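Local coordinates for protein alginate lyase (Paenibacillus sp. FPU-7, PDB 6KFN) that cleaves the polysaccharide alginate as a lyase, with a chain wound into a right-handed parallel beta-helix, at residues V33-F39 with A62-Y67; A2-C8 with K22-V28. All coordinates share one frame; numbering follows the deposited sequence. Where two conformers were deposited one is given.

Interaction 1 of 2, residues V33-F39 with A62-Y67; sequences VTFKGSF and AVLSGY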
loop_
_atom_site.group_PDB
_atom_site.type_symbol
_atom_site.label_atom_id
_atom_site.label_comp_id
_atom_site.label_asym_id
_atom_site.label_seq_id
_atom_site.Cartn_x
_atom_site.Cartn_y
_atom_site.Cartn_z
ATOM N N VAL A 33 16.086 8.946 16.176
ATOM C CA VAL A 33 17.031 7.886 15.937
ATOM C C VAL A 33 16.665 7.180 14.648
ATOM O O VAL A 33 15.490 6.928 14.370
ATOM C CB VAL A 33 17.050 6.913 17.129
ATOM C CG1 VAL A 33 17.956 5.734 16.841
ATOM C CG2 VAL A 33 17.509 7.643 18.379
ATOM N N THR A 34 17.694 6.848 13.866
ATOM C CA THR A 34 17.588 5.956 12.721
ATOM C C THR A 34 18.097 4.582 13.138
ATOM O O THR A 34 19.250 4.419 13.536
ATOM C CB THR A 34 18.324 6.509 11.499
ATOM O OG1 THR A 34 17.693 7.732 11.081
ATOM C CG2 THR A 34 18.246 5.528 10.365
ATOM N N PHE A 35 17.224 3.602 13.027
ATOM C CA PHE A 35 17.487 2.205 13.328
ATOM C C PHE A 35 17.763 1.497 12.016
ATOM O O PHE A 35 16.854 1.366 11.201
ATOM C CB PHE A 35 16.264 1.570 13.999
ATOM C CG PHE A 35 15.876 2.201 15.326
ATOM C CD1 PHE A 35 15.194 3.416 15.381
ATOM C CD2 PHE A 35 16.208 1.585 16.529
ATOM C CE1 PHE A 35 14.882 4.007 16.587
ATOM C CE2 PHE A 35 15.886 2.164 17.738
ATOM C CZ PHE A 35 15.235 3.366 17.796
ATOM N N LYS A 36 19.002 1.090 11.780
ATOM C CA LYS A 36 19.378 0.474 10.519
ATOM C C LYS A 36 19.410 -1.039 10.665
ATOM O O LYS A 36 20.081 -1.572 11.551
ATOM C CB LYS A 36 20.718 0.994 10.035
ATOM C CG LYS A 36 20.952 0.662 8.579
ATOM C CD LYS A 36 22.157 1.373 8.019
ATOM C CE LYS A 36 21.870 2.812 7.669
ATOM N NZ LYS A 36 23.025 3.333 6.857
ATOM N N GLY A 37 18.679 -1.708 9.788
ATOM C CA GLY A 37 18.561 -3.133 9.834
ATOM C C GLY A 37 17.504 -3.584 8.845
ATOM O O GLY A 37 16.827 -2.780 8.190
ATOM N N SER A 38 17.359 -4.909 8.837
ATOM C CA SER A 38 16.274 -5.587 8.139
ATOM C C SER A 38 15.408 -6.220 9.229
ATOM O O SER A 38 15.653 -7.338 9.661
ATOM C CB SER A 38 16.806 -6.610 7.153
ATOM O OG SER A 38 17.794 -6.023 6.323
ATOM N N PHE A 39 14.475 -5.472 9.768
ATOM C CA PHE A 39 13.800 -5.886 11.011
ATOM C C PHE A 39 12.641 -6.831 10.722
ATOM O O PHE A 39 11.927 -6.659 9.743
ATOM C CB PHE A 39 13.319 -4.621 11.698
ATOM C CG PHE A 39 14.472 -3.752 12.128
ATOM C CD1 PHE A 39 15.347 -4.181 13.111
ATOM C CD2 PHE A 39 14.678 -2.523 11.533
ATOM C CE1 PHE A 39 16.454 -3.406 13.456
ATOM C CE2 PHE A 39 15.776 -1.742 11.856
ATOM C CZ PHE A 39 16.648 -2.199 12.824
ATOM N N ALA A 62 10.918 8.214 14.967
ATOM C CA ALA A 62 11.927 7.204 14.724
ATOM C C ALA A 62 11.855 6.710 13.282
ATOM O O ALA A 62 10.778 6.630 12.690
ATOM C CB ALA A 62 11.726 6.045 15.701
ATOM N N VAL A 63 13.012 6.328 12.756
ATOM C CA VAL A 63 13.173 5.872 11.385
ATOM C C VAL A 63 13.692 4.444 11.375
ATOM O O VAL A 63 14.702 4.148 12.018
ATOM C CB VAL A 63 14.169 6.744 10.607
ATOM C CG1 VAL A 63 14.318 6.247 9.164
ATOM C CG2 VAL A 63 13.757 8.223 10.618
ATOM N N LEU A 64 13.016 3.561 10.629
ATOM C CA LEU A 64 13.547 2.255 10.302
ATOM C C LEU A 64 14.144 2.329 8.903
ATOM O O LEU A 64 13.435 2.560 7.933
ATOM C CB LEU A 64 12.477 1.156 10.342
ATOM C CG LEU A 64 11.663 1.030 11.612
ATOM C CD1 LEU A 64 10.778 -0.198 11.533
ATOM C CD2 LEU A 64 12.539 0.979 12.827
ATOM N N SER A 65 15.479 2.184 8.819
ATOM C CA SER A 65 16.164 2.230 7.540
ATOM C C SER A 65 16.763 0.877 7.198
ATOM O O SER A 65 17.365 0.233 8.075
ATOM C CB SER A 65 17.282 3.237 7.564
ATOM O OG SER A 65 17.929 3.278 6.290
ATOM N N GLY A 66 16.654 0.445 5.938
ATOM C CA GLY A 66 17.492 -0.646 5.485
ATOM C C GLY A 66 18.914 -0.181 5.239
ATOM O O GLY A 66 19.292 0.966 5.477
ATOM N N TYR A 67 19.709 -1.104 4.711
ATOM C CA TYR A 67 21.106 -0.835 4.396
ATOM C C TYR A 67 21.313 -0.242 3.022
ATOM O O TYR A 67 22.355 0.387 2.793
ATOM C CB TYR A 67 21.885 -2.130 4.433
ATOM C CG TYR A 67 21.851 -2.786 5.782
ATOM C CD1 TYR A 67 22.623 -2.290 6.816
ATOM C CD2 TYR A 67 21.066 -3.904 6.016
ATOM C CE1 TYR A 67 22.632 -2.886 8.056
ATOM C CE2 TYR A 67 21.043 -4.511 7.249
ATOM C CZ TYR A 67 21.847 -4.005 8.270
ATOM O OH TYR A 67 21.841 -4.603 9.510
HETATM O O HOH W 1 21.478 3.354 4.237
HETATM O O HOH W 2 24.127 1.308 4.804
#
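The ring of Phe35 has Val63 O at its edge, in the ring plane, 3.5 Å from CD1, while CG1 of Val33 lies over one face. Ala62 CB and Leu64 CD2 close on it obliquely, Leu64 CD2 lying 3.9 Å from Phe35 CB. All three are apolar and buried, as suits side chains turned to Leu29 of strand 25-29. Tyr67 presents one face to the backbone N of Gly37, offset toward the rim, and its edge to Ser38 OG; the methylenes of Lys36 cross it, with CG 3.8 Å from Tyr67 CD1. Gly37 suits its place: a side chain would run into the ring of Phe39, one face of which rests over the Gly37 carbonyl carbon.

Strands 34-36 and 63-65 pair in parallel. Phe35 sits between two bonds to the other strand: its N gives to Val63 O at 2.8 Å, nearly straight at 174°, and its O accepts from Ser65 N. Val63 N to Val33 O and Gly37 N to Ser65 O extend the pairing at both ends.

Thr34, Val63, Lys36 and Ser65 share the face opposite Phe35 and Leu64. Thr34 and Val63, whose beta-branched shape suits an extended strand, stand side by side, and Thr34 CG2 meets Ser65 CB at 3.7 Å. Ser65 OG, anti to the backbone N (chi1 -179°), gives to Gly66 O at 2.8 Å, on a lone pair in the carbonyl plane. Lys36, bent at chi3, brings NZ to a water that donates to Tyr67 O, so its charge is hydrated while its methylenes pack.

Successive turns of the beta-helix meet here: strand 63-65 pairs onward with strand 88-92, Phe39 hydrogen-bonds through its backbone to Tyr76, and Phe35, Phe39 and Leu64 pack against Leu14 of helix 11-19.

Interaction 2 of 2, residues A2-C8 with K22-V28; sequences ATRTISC and KPGDDIV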
loop_
_atom_site.group_PDB
_atom_site.type_symbol
_atom_site.label_atom_id
_atom_site.label_comp_id
_atom_site.label_asym_id
_atom_site.label_seq_id
_atom_site.Cartn_x
_atom_site.Cartn_y
_atom_site.Cartn_z
ATOM N N ALA A 2 -0.194 -1.469 28.145
ATOM C CA ALA A 2 0.694 -2.488 27.609
ATOM C C ALA A 2 1.032 -3.482 28.681
ATOM O O ALA A 2 0.990 -3.153 29.847
ATOM C CB ALA A 2 1.976 -1.835 27.102
ATOM N N THR A 3 1.359 -4.701 28.307
ATOM C CA THR A 3 1.801 -5.656 29.301
ATOM C C THR A 3 3.260 -5.471 29.675
ATOM O O THR A 3 3.649 -5.746 30.804
ATOM C CB THR A 3 1.541 -7.037 28.699
ATOM O OG1 THR A 3 0.144 -7.181 28.380
ATOM C CG2 THR A 3 1.950 -8.139 29.672
ATOM N N ARG A 4 4.072 -5.040 28.725
ATOM C CA ARG A 4 5.510 -4.849 28.909
ATOM C C ARG A 4 5.950 -3.721 27.997
ATOM O O ARG A 4 5.533 -3.715 26.846
ATOM C CB ARG A 4 6.247 -6.122 28.563
ATOM C CG ARG A 4 7.693 -6.072 28.818
ATOM C CD ARG A 4 8.324 -7.473 28.772
ATOM N NE ARG A 4 8.246 -8.056 27.423
ATOM C CZ ARG A 4 9.074 -8.978 26.982
ATOM N NH1 ARG A 4 10.094 -9.404 27.739
ATOM N NH2 ARG A 4 8.929 -9.497 25.751
ATOM N N THR A 5 6.785 -2.821 28.494
ATOM C CA THR A 5 7.330 -1.723 27.709
ATOM C C THR A 5 8.808 -1.957 27.475
ATOM O O THR A 5 9.545 -2.232 28.427
ATOM C CB THR A 5 7.101 -0.393 28.413
ATOM O OG1 THR A 5 5.704 -0.214 28.674
ATOM C CG2 THR A 5 7.597 0.766 27.585
ATOM N N ILE A 6 9.226 -1.838 26.237
ATOM C CA ILE A 6 10.625 -1.973 25.856
ATOM C C ILE A 6 11.003 -0.699 25.115
ATOM O O ILE A 6 10.509 -0.473 24.013
ATOM C CB ILE A 6 10.911 -3.240 25.021
ATOM C CG1 ILE A 6 10.214 -4.491 25.591
ATOM C CG2 ILE A 6 12.412 -3.427 24.972
ATOM C CD1 ILE A 6 8.783 -4.731 25.089
ATOM N N SER A 7 11.825 0.130 25.736
ATOM C CA SER A 7 12.187 1.436 25.177
ATOM C C SER A 7 13.532 1.296 24.475
ATOM O O SER A 7 14.532 1.025 25.132
ATOM C CB SER A 7 12.272 2.456 26.331
ATOM O OG SER A 7 11.007 2.589 26.966
ATOM N N CYS A 8 13.586 1.476 23.177
ATOM C CA CYS A 8 14.829 1.269 22.444
ATOM C C CYS A 8 15.319 2.522 21.746
ATOM O O CYS A 8 14.550 3.248 21.123
ATOM C CB CYS A 8 14.667 0.184 21.387
ATOM S SG CYS A 8 14.533 -1.489 22.058
ATOM N N LYS A 22 6.376 -10.529 22.551
ATOM C CA LYS A 22 5.266 -11.241 23.171
ATOM C C LYS A 22 3.990 -10.428 23.027
ATOM O O LYS A 22 4.040 -9.191 22.986
ATOM C CB LYS A 22 5.547 -11.454 24.668
ATOM C CG LYS A 22 6.801 -12.270 24.926
ATOM C CD LYS A 22 7.052 -12.449 26.415
ATOM C CE LYS A 22 8.330 -13.212 26.669
ATOM N NZ LYS A 22 8.802 -13.136 28.076
ATOM N N PRO A 23 2.821 -11.097 22.979
ATOM C CA PRO A 23 1.553 -10.369 23.032
ATOM C C PRO A 23 1.560 -9.321 24.133
ATOM O O PRO A 23 1.951 -9.598 25.276
ATOM C CB PRO A 23 0.509 -11.483 23.270
ATOM C CG PRO A 23 1.173 -12.719 22.669
ATOM C CD PRO A 23 2.631 -12.550 23.066
ATOM N N GLY A 24 1.108 -8.104 23.811
ATOM C CA GLY A 24 1.027 -7.015 24.764
ATOM C C GLY A 24 2.290 -6.187 24.899
ATOM O O GLY A 24 2.297 -5.195 25.625
ATOM N N ASP A 25 3.350 -6.545 24.190
ATOM C CA ASP A 25 4.558 -5.726 24.233
ATOM C C ASP A 25 4.304 -4.372 23.563
ATOM O O ASP A 25 3.635 -4.286 22.536
ATOM C CB ASP A 25 5.738 -6.411 23.550
ATOM C CG ASP A 25 6.435 -7.460 24.365
ATOM O OD1 ASP A 25 6.116 -7.612 25.579
ATOM O OD2 ASP A 25 7.338 -8.100 23.804
ATOM N N ASP A 26 4.955 -3.337 24.105
ATOM C CA ASP A 26 4.974 -1.978 23.548
ATOM C C ASP A 26 6.445 -1.628 23.342
ATOM O O ASP A 26 7.138 -1.321 24.308
ATOM C CB ASP A 26 4.276 -1.044 24.506
ATOM C CG ASP A 26 4.012 0.335 23.958
ATOM O OD1 ASP A 26 4.060 0.522 22.741
ATOM O OD2 ASP A 26 3.702 1.237 24.806
ATOM N N ILE A 27 6.890 -1.724 22.092
ATOM C CA ILE A 27 8.262 -1.444 21.702
ATOM C C ILE A 27 8.288 0.011 21.229
ATOM O O ILE A 27 7.699 0.352 20.204
ATOM C CB ILE A 27 8.732 -2.406 20.609
ATOM C CG1 ILE A 27 8.594 -3.857 21.067
ATOM C CG2 ILE A 27 10.157 -2.054 20.202
ATOM C CD1 ILE A 27 8.799 -4.871 19.923
ATOM N N VAL A 28 8.950 0.858 22.028
ATOM C CA VAL A 28 8.853 2.309 21.904
ATOM C C VAL A 28 10.203 2.843 21.457
ATOM O O VAL A 28 11.190 2.731 22.191
ATOM C CB VAL A 28 8.404 2.960 23.217
ATOM C CG1 VAL A 28 8.194 4.449 23.002
ATOM C CG2 VAL A 28 7.121 2.296 23.761
HETATM O O HOH W 3 4.098 1.396 27.357
#
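Arg4 and Asp25 form a side-on salt bridge: NE gives to OD1 and NH2 to OD2, each at 2.9 Å. The guanidinium and carboxylate planes are turned 39° apart, yet OD1 lies in the guanidinium plane. A bend at chi3 (65°) folds the arginine onto its partner. Lys22 CD lies over one guanidinium face, and Asn20 OD1 also holds Arg4 NH1. Asp25 OD2 also accepts from Lys22 N, above the carboxylate plane, across a type II turn whose positive phi at Gly24 suits glycine.

Backbone bonds join parallel strands 4-8 and 25-28, linked through helix 11-19, and Ile6 bonds twice: its N gives to Asp26 O and its O accepts from Val28 N. Thr3 N to Gly24 O and Cys8 N to Val28 O lie at the ends.

Apolar contacts are few. Ile6 CD1 reaches Asp25 CB at 3.8 Å and Ile27 CG1 at 4.1 Å; both isoleucines face the helix.

A water links Thr5 OG1 to Asp26 OD2; Arg54 holds the other carboxylate oxygen.

A methionine in place of Arg4 would probably leave Asp25 without its ionic mate and freer to turn. Served by Arg4 and a backbone N-H, buried Asp25 is likely to remain ionised.

In the fold
Interaction 2 comes first along the chain and closes before interaction 1 opens; their centres are about 18 Å apart, on the same side of the molecule's centre. Strand 4-8, helix 11-19 and strand 25-29 form a beta-alpha-beta unit, and strand 34-36 follows directly. The two contacts touch where Phe35 CZ packs 3.4 Å from Cys8 O. Helix 11-19 is packed on by apolar side chains of both contacts, while the Cys8-Cys13 disulfide ties it to the first strand. Together they build the N-terminal end of the beta-helix, where the helix probably caps the apolar interior.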